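Local coordinates for FtsZ-like protein of unknown function (Nostoc punctiforme, PDB 3C8L) that is of unknown function and is described as FtsZ-like, a small alpha/beta protein whose assembly holds four chains, at residues P22-A25 with A26-V30; V62-P65 with E66-R69. All blocks are in the same frame, centred on the assembly; numbering follows the deposited sequence.

In the fold
Interaction 1 (22-25 with 26-30) is the first two turns of helix 22-34, and interaction 2 (62-65 with 66-69) is the loop that leads from strand 55-62 to helix 70-74. Their centres lie about 9 Å apart, and they meet at the start of helix 22-34. Thr23 OG1 stands 2.9 Å from Arg69 N, a probable hydrogen bond that ties the first turn to Arg69, at the N-cap position of helix 70-74. Beside it Pro22 packs on the loop, its CB 3.4 Å from Pro63 O. No ligand or active site is identified here; the contacts join helix, loop and sheet.

Interaction 1: residues P22-A25 with A26-V30; sequences PTIA and ASRAV
The Arg28 guanidinium lies flat against Ile24, whose CG2 sits over the centre of the group, 3.4 Å above its plane. The two side chains, one helical turn apart, run side by side and point the same way. Two torsions bring them together: Ile24 places CG2 anti to its own nitrogen, while Arg28 is extended from CG to NE (chi2 173°, chi3 176°), long enough to carry CZ back to 3.5 Å from Ile24 CG2. The approach is thus methyl over face, an apolar contact that leaves the guanidinium N-H groups to polar partners, among them the backbone oxygen of Ile15, near the end of strand 4-16, to which NH1 is hydrogen-bonded.

One residue earlier, the Ser27 and Thr23 side chains come no nearer than 4.1 Å, between OG and CG2. Ser27 OG instead lies 3.0 Å from Thr23 O, the carbonyl that also accepts Ser27 N at 2.8 Å. Ile24 and Ser27 are each modelled in a second conformer as well, so their side-chain contacts describe one of two states. Thr23 turns OG1 the other way, to Arg69 N.

The backbone evidence is of a regular alpha-helix. Ala26, Ser27, Arg28 and Ala29 donate in turn to the carbonyls of Pro22, Thr23, Ile24 and Ala25, and Arg28 N reaches Ile24 O at 3.0 Å with an N-H...O angle of 164°. Small residues form the buried side: Ala25 and Ala29 rest on strand 107-120 through Ala111 and Ala113, and Ala26 on Val60 of strand 55-62, which lets the helix lie close to the sheet.

The chemistry is therefore two-sided, alanine methyls meeting the sheet while the positive charge of Arg28 is carried across an isoleucine methyl and anchored at a strand carbonyl.

Interaction 2: residues V62-P65 with E66-R69; sequences VPYP and EQVR
Two backbone bonds fold residues 64-68 into overlapping type I beta-turns, 64-67 and 65-68, part of a short 3-10 segment between strand 55-62 and helix 70-74. Gln67 N donates to Tyr64 O at 2.9 Å, and Val68 N to Pro65 O at 3.1 Å with an N-H...O angle of 166°. Both links join residue i to i+3, and in both the donor stands above the carbonyl plane, not on a lone pair. A water donates hydrogen bonds to both Pro65 O (2.8 Å) and Val68 O, bridging the two carbonyls.

Further out, the Gln67 side chain lies alongside Tyr64. Its extended chain sets NE2 3.8 Å from Tyr64 CB, with amide and ring planes 21° apart. Glu66 reaches back differently: bent at chi2 (-76°), it brings OE1 to 3.3 Å from Pro65 CD, while OE2 lies at the edge of the tyrosine ring, near its plane, and the carboxylate itself is turned steeply to that ring. The tyrosine hydroxyl has its own partner, a hydrogen bond to Glu107 on strand 107-120.

Pro65, which has no N-H to offer the carboxylate, sets the CG and CD methylenes of its ring beside it and also packs against Val86 of strand 81-94. With an alanine here those methylenes are gone, which would probably leave the Glu66 carboxylate freer to swing, open a gap against Val86 and let the backbone at the start of the turn rotate.

Beneath the turns the packing becomes apolar. Pro22 of helix 22-34 touches Val62, Tyr64, Gln67 and Val68, fastening the loop to that helix, and the two valines close the contact methyl to methyl, Val62 CG1 standing 3.8 Å from Val68 CG2.

Interaction 1: residues P22-A25 with A26-V30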
ATOM      1  N   PRO A  22     -13.330  -6.478 -14.177  1.00 11.13           N
ATOM      2  CA  PRO A  22     -12.575  -5.237 -14.092  1.00 11.27           C
ATOM      3  C   PRO A  22     -13.234  -4.205 -13.167  1.00 10.81           C
ATOM      4  O   PRO A  22     -12.538  -3.371 -12.604  1.00  9.92           O
ATOM      5  CB  PRO A  22     -12.488  -4.765 -15.553  1.00 13.01           C
ATOM      6  CG  PRO A  22     -13.437  -5.587 -16.293  1.00 13.44           C
ATOM      7  CD  PRO A  22     -13.710  -6.814 -15.560  1.00 11.93           C
ATOM      8  N   THR A  23     -14.560  -4.237 -13.017  1.00  9.97           N
ATOM      9  CA  THR A  23     -15.205  -3.332 -12.088  1.00 10.29           C
ATOM     10  C   THR A  23     -14.656  -3.502 -10.651  1.00  9.73           C
ATOM     11  O   THR A  23     -14.463  -2.512  -9.943  1.00  9.75           O
ATOM     12  CB  THR A  23     -16.742  -3.555 -12.037  1.00  9.65           C
ATOM     13  OG1 THR A  23     -17.290  -3.296 -13.331  1.00 10.51           O
ATOM     14  CG2 THR A  23     -17.401  -2.577 -11.061  1.00 10.58           C
ATOM     15  N   ILE A  24     -14.443  -4.743 -10.224  1.00  9.86           N
ATOM     16  CA  ILE A  24     -13.920  -5.070  -8.897  0.50 10.41           C
ATOM     17  C   ILE A  24     -12.506  -4.512  -8.745  1.00  9.48           C
ATOM     18  O   ILE A  24     -12.155  -3.905  -7.734  1.00  9.81           O
ATOM     19  CB  ILE A  24     -13.952  -6.611  -8.679  0.50 10.94           C
ATOM     20  CG1 ILE A  24     -15.410  -7.086  -8.546  0.50 12.38           C
ATOM     21  CG2 ILE A  24     -13.156  -7.004  -7.442  0.50 10.65           C
ATOM     22  CD1 ILE A  24     -15.569  -8.561  -8.327  0.50 12.84           C
ATOM     23  N   ALA A  25     -11.678  -4.746  -9.753  1.00  9.53           N
ATOM     24  CA  ALA A  25     -10.306  -4.220  -9.723  1.00  9.20           C
ATOM     25  C   ALA A  25     -10.341  -2.687  -9.608  1.00  8.15           C
ATOM     26  O   ALA A  25      -9.621  -2.089  -8.792  1.00  8.60           O
ATOM     27  CB  ALA A  25      -9.543  -4.659 -10.969  1.00  9.54           C
ATOM     28  N   ALA A  26     -11.202  -2.048 -10.405  1.00  8.34           N
ATOM     29  CA  ALA A  26     -11.316  -0.598 -10.396  1.00  8.37           C
ATOM     30  C   ALA A  26     -11.821  -0.042  -9.058  1.00  8.56           C
ATOM     31  O   ALA A  26     -11.289   0.932  -8.552  1.00  8.88           O
ATOM     32  CB  ALA A  26     -12.214  -0.124 -11.531  1.00  9.37           C
ATOM     33  N   SER A  27     -12.853  -0.684  -8.510  0.50  8.56           N
ATOM     34  CA  SER A  27     -13.416  -0.262  -7.227  0.50  7.77           C
ATOM     35  C   SER A  27     -12.372  -0.367  -6.120  0.50  8.52           C
ATOM     36  O   SER A  27     -12.228   0.540  -5.285  0.50  8.62           O
ATOM     37  CB  SER A  27     -14.665  -1.090  -6.887  0.50  8.29           C
ATOM     38  OG  SER A  27     -15.707  -0.770  -7.791  0.50  9.76           O
ATOM     39  N   ARG A  28     -11.649  -1.481  -6.115  1.00  8.43           N
ATOM     40  CA  ARG A  28     -10.599  -1.707  -5.114  1.00  8.92           C
ATOM     41  C   ARG A  28      -9.464  -0.704  -5.293  1.00  8.02           C
ATOM     42  O   ARG A  28      -8.866  -0.266  -4.305  1.00  9.09           O
ATOM     43  CB  ARG A  28     -10.065  -3.108  -5.205  1.00  8.95           C
ATOM     44  CG  ARG A  28     -11.047  -4.130  -4.660  1.00  9.67           C
ATOM     45  CD  ARG A  28     -10.626  -5.555  -4.885  1.00  9.79           C
ATOM     46  NE  ARG A  28     -11.561  -6.494  -4.249  1.00 10.36           N
ATOM     47  CZ  ARG A  28     -11.579  -7.800  -4.433  1.00 10.90           C
ATOM     48  NH1 ARG A  28     -10.724  -8.372  -5.254  1.00 11.53           N
ATOM     49  NH2 ARG A  28     -12.498  -8.549  -3.801  1.00 14.05           N
ATOM     50  N   ALA A  29      -9.155  -0.330  -6.537  1.00  8.16           N
ATOM     51  CA  ALA A  29      -8.113   0.656  -6.797  1.00  8.04           C
ATOM     52  C   ALA A  29      -8.469   2.036  -6.218  1.00  7.91           C
ATOM     53  O   ALA A  29      -7.629   2.701  -5.607  1.00  8.20           O
ATOM     54  CB  ALA A  29      -7.818   0.758  -8.289  1.00  8.41           C
ATOM     55  N   VAL A  30      -9.710   2.483  -6.406  1.00  8.10           N
ATOM     56  CA  VAL A  30     -10.174   3.749  -5.842  1.00  7.95           C
ATOM     57  C   VAL A  30     -10.127   3.679  -4.300  1.00  8.63           C
ATOM     58  O   VAL A  30      -9.654   4.614  -3.636  1.00  9.22           O
ATOM     59  CB  VAL A  30     -11.595   4.097  -6.347  1.00  9.04           C
ATOM     60  CG1 VAL A  30     -12.144   5.343  -5.648  1.00 10.53           C
ATOM     61  CG2 VAL A  30     -11.577   4.305  -7.864  1.00  9.55           C
TER

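Interaction 2: residues V62-P65 with E66-R69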
ATOM      1  N   VAL A  62      -7.318  -0.008 -16.672  1.00  9.38           N
ATOM      2  CA  VAL A  62      -7.524  -1.410 -16.347  1.00  9.46           C
ATOM      3  C   VAL A  62      -7.750  -2.186 -17.649  1.00  9.31           C
ATOM      4  O   VAL A  62      -8.141  -1.587 -18.655  1.00 10.26           O
ATOM      5  CB  VAL A  62      -8.831  -1.535 -15.449  1.00  9.57           C
ATOM      6  CG1 VAL A  62     -10.087  -1.057 -16.236  1.00 10.51           C
ATOM      7  CG2 VAL A  62      -9.059  -2.923 -14.903  1.00 10.49           C
ATOM      8  N   PRO A  63      -7.488  -3.508 -17.648  1.00 10.75           N
ATOM      9  CA  PRO A  63      -7.859  -4.281 -18.833  1.00 10.82           C
ATOM     10  C   PRO A  63      -9.397  -4.314 -18.965  1.00 10.62           C
ATOM     11  O   PRO A  63     -10.110  -4.275 -17.960  1.00 10.79           O
ATOM     12  CB  PRO A  63      -7.258  -5.664 -18.576  1.00 11.86           C
ATOM     13  CG  PRO A  63      -6.313  -5.488 -17.443  1.00 14.44           C
ATOM     14  CD  PRO A  63      -6.724  -4.314 -16.680  1.00 11.36           C
ATOM     15  N   TYR A  64      -9.873  -4.388 -20.202  1.00 11.67           N
ATOM     16  CA  TYR A  64     -11.313  -4.446 -20.518  1.00 11.63           C
ATOM     17  C   TYR A  64     -12.037  -3.251 -19.896  1.00 10.82           C
ATOM     18  O   TYR A  64     -13.050  -3.420 -19.196  1.00 11.61           O
ATOM     19  CB  TYR A  64     -11.906  -5.767 -20.034  1.00 13.04           C
ATOM     20  CG  TYR A  64     -11.097  -6.975 -20.416  1.00 13.90           C
ATOM     21  CD1 TYR A  64     -11.069  -7.427 -21.727  1.00 15.21           C
ATOM     22  CD2 TYR A  64     -10.376  -7.681 -19.473  1.00 14.11           C
ATOM     23  CE1 TYR A  64     -10.312  -8.534 -22.081  1.00 16.35           C
ATOM     24  CE2 TYR A  64      -9.626  -8.785 -19.804  1.00 15.28           C
ATOM     25  CZ  TYR A  64      -9.595  -9.212 -21.111  1.00 15.35           C
ATOM     26  OH  TYR A  64      -8.875 -10.323 -21.479  1.00 17.05           O
ATOM     27  N   PRO A  65     -11.566  -2.024 -20.179  1.00 11.00           N
ATOM     28  CA  PRO A  65     -12.171  -0.851 -19.543  1.00 11.53           C
ATOM     29  C   PRO A  65     -13.658  -0.696 -19.861  1.00 10.85           C
ATOM     30  O   PRO A  65     -14.420  -0.149 -19.072  1.00 11.26           O
ATOM     31  CB  PRO A  65     -11.352   0.309 -20.109  1.00 11.40           C
ATOM     32  CG  PRO A  65     -10.850  -0.203 -21.384  1.00 11.71           C
ATOM     33  CD  PRO A  65     -10.522  -1.616 -21.132  1.00 11.22           C
ATOM     34  N   GLU A  66     -14.064  -1.169 -21.028  1.00 11.63           N
ATOM     35  CA  GLU A  66     -15.464  -1.118 -21.454  1.00 11.76           C
ATOM     36  C   GLU A  66     -16.418  -1.930 -20.569  1.00 10.96           C
ATOM     37  O   GLU A  66     -17.632  -1.760 -20.676  1.00 12.42           O
ATOM     38  CB  GLU A  66     -15.612  -1.586 -22.927  1.00 12.61           C
ATOM     39  CG  GLU A  66     -15.284  -3.061 -23.216  1.00 14.48           C
ATOM     40  CD  GLU A  66     -13.814  -3.471 -23.265  1.00 15.03           C
ATOM     41  OE1 GLU A  66     -12.930  -2.597 -23.124  1.00 14.66           O
ATOM     42  OE2 GLU A  66     -13.547  -4.685 -23.432  1.00 18.01           O
ATOM     43  N   GLN A  67     -15.877  -2.804 -19.718  1.00 11.05           N
ATOM     44  CA  GLN A  67     -16.664  -3.633 -18.811  1.00 11.48           C
ATOM     45  C   GLN A  67     -16.802  -3.023 -17.412  1.00 10.64           C
ATOM     46  O   GLN A  67     -17.455  -3.613 -16.561  1.00 12.21           O
ATOM     47  CB  GLN A  67     -16.064  -5.035 -18.686  1.00 11.88           C
ATOM     48  CG  GLN A  67     -16.149  -5.874 -19.964  1.00 13.27           C
ATOM     49  CD  GLN A  67     -15.524  -7.235 -19.820  1.00 13.76           C
ATOM     50  OE1 GLN A  67     -15.417  -7.786 -18.705  1.00 17.59           O
ATOM     51  NE2 GLN A  67     -15.038  -7.776 -20.931  1.00 15.28           N
ATOM     52  N   VAL A  68     -16.196  -1.854 -17.180  1.00 10.27           N
ATOM     53  CA  VAL A  68     -16.284  -1.228 -15.862  1.00 10.50           C
ATOM     54  C   VAL A  68     -17.627  -0.528 -15.669  1.00 10.97           C
ATOM     55  O   VAL A  68     -18.047   0.277 -16.489  1.00 12.00           O
ATOM     56  CB  VAL A  68     -15.127  -0.242 -15.658  1.00 10.47           C
ATOM     57  CG1 VAL A  68     -15.299   0.545 -14.341  1.00 11.73           C
ATOM     58  CG2 VAL A  68     -13.797  -0.990 -15.617  1.00 11.66           C
ATOM     59  N   ARG A  69     -18.290  -0.869 -14.572  1.00 10.46           N
ATOM     60  CA  ARG A  69     -19.584  -0.275 -14.183  1.00 10.56           C
ATOM     61  C   ARG A  69     -19.289   0.993 -13.376  1.00 10.33           C
ATOM     62  O   ARG A  69     -18.879   0.937 -12.200  1.00 10.92           O
ATOM     63  CB  ARG A  69     -20.391  -1.275 -13.377  1.00 10.46           C
ATOM     64  CG  ARG A  69     -20.685  -2.560 -14.165  1.00 12.05           C
ATOM     65  CD  ARG A  69     -21.559  -3.530 -13.403  1.00 13.71           C
ATOM     66  NE  ARG A  69     -20.917  -4.037 -12.198  1.00 14.92           N
ATOM     67  CZ  ARG A  69     -20.140  -5.118 -12.121  1.00 15.23           C
ATOM     68  NH1 ARG A  69     -19.876  -5.848 -13.182  1.00 15.87           N
ATOM     69  NH2 ARG A  69     -19.602  -5.469 -10.952  1.00 16.55           N
TER
HETATM   70  O   HOH W   1     -16.752   1.399 -18.773  1.00 25.54           O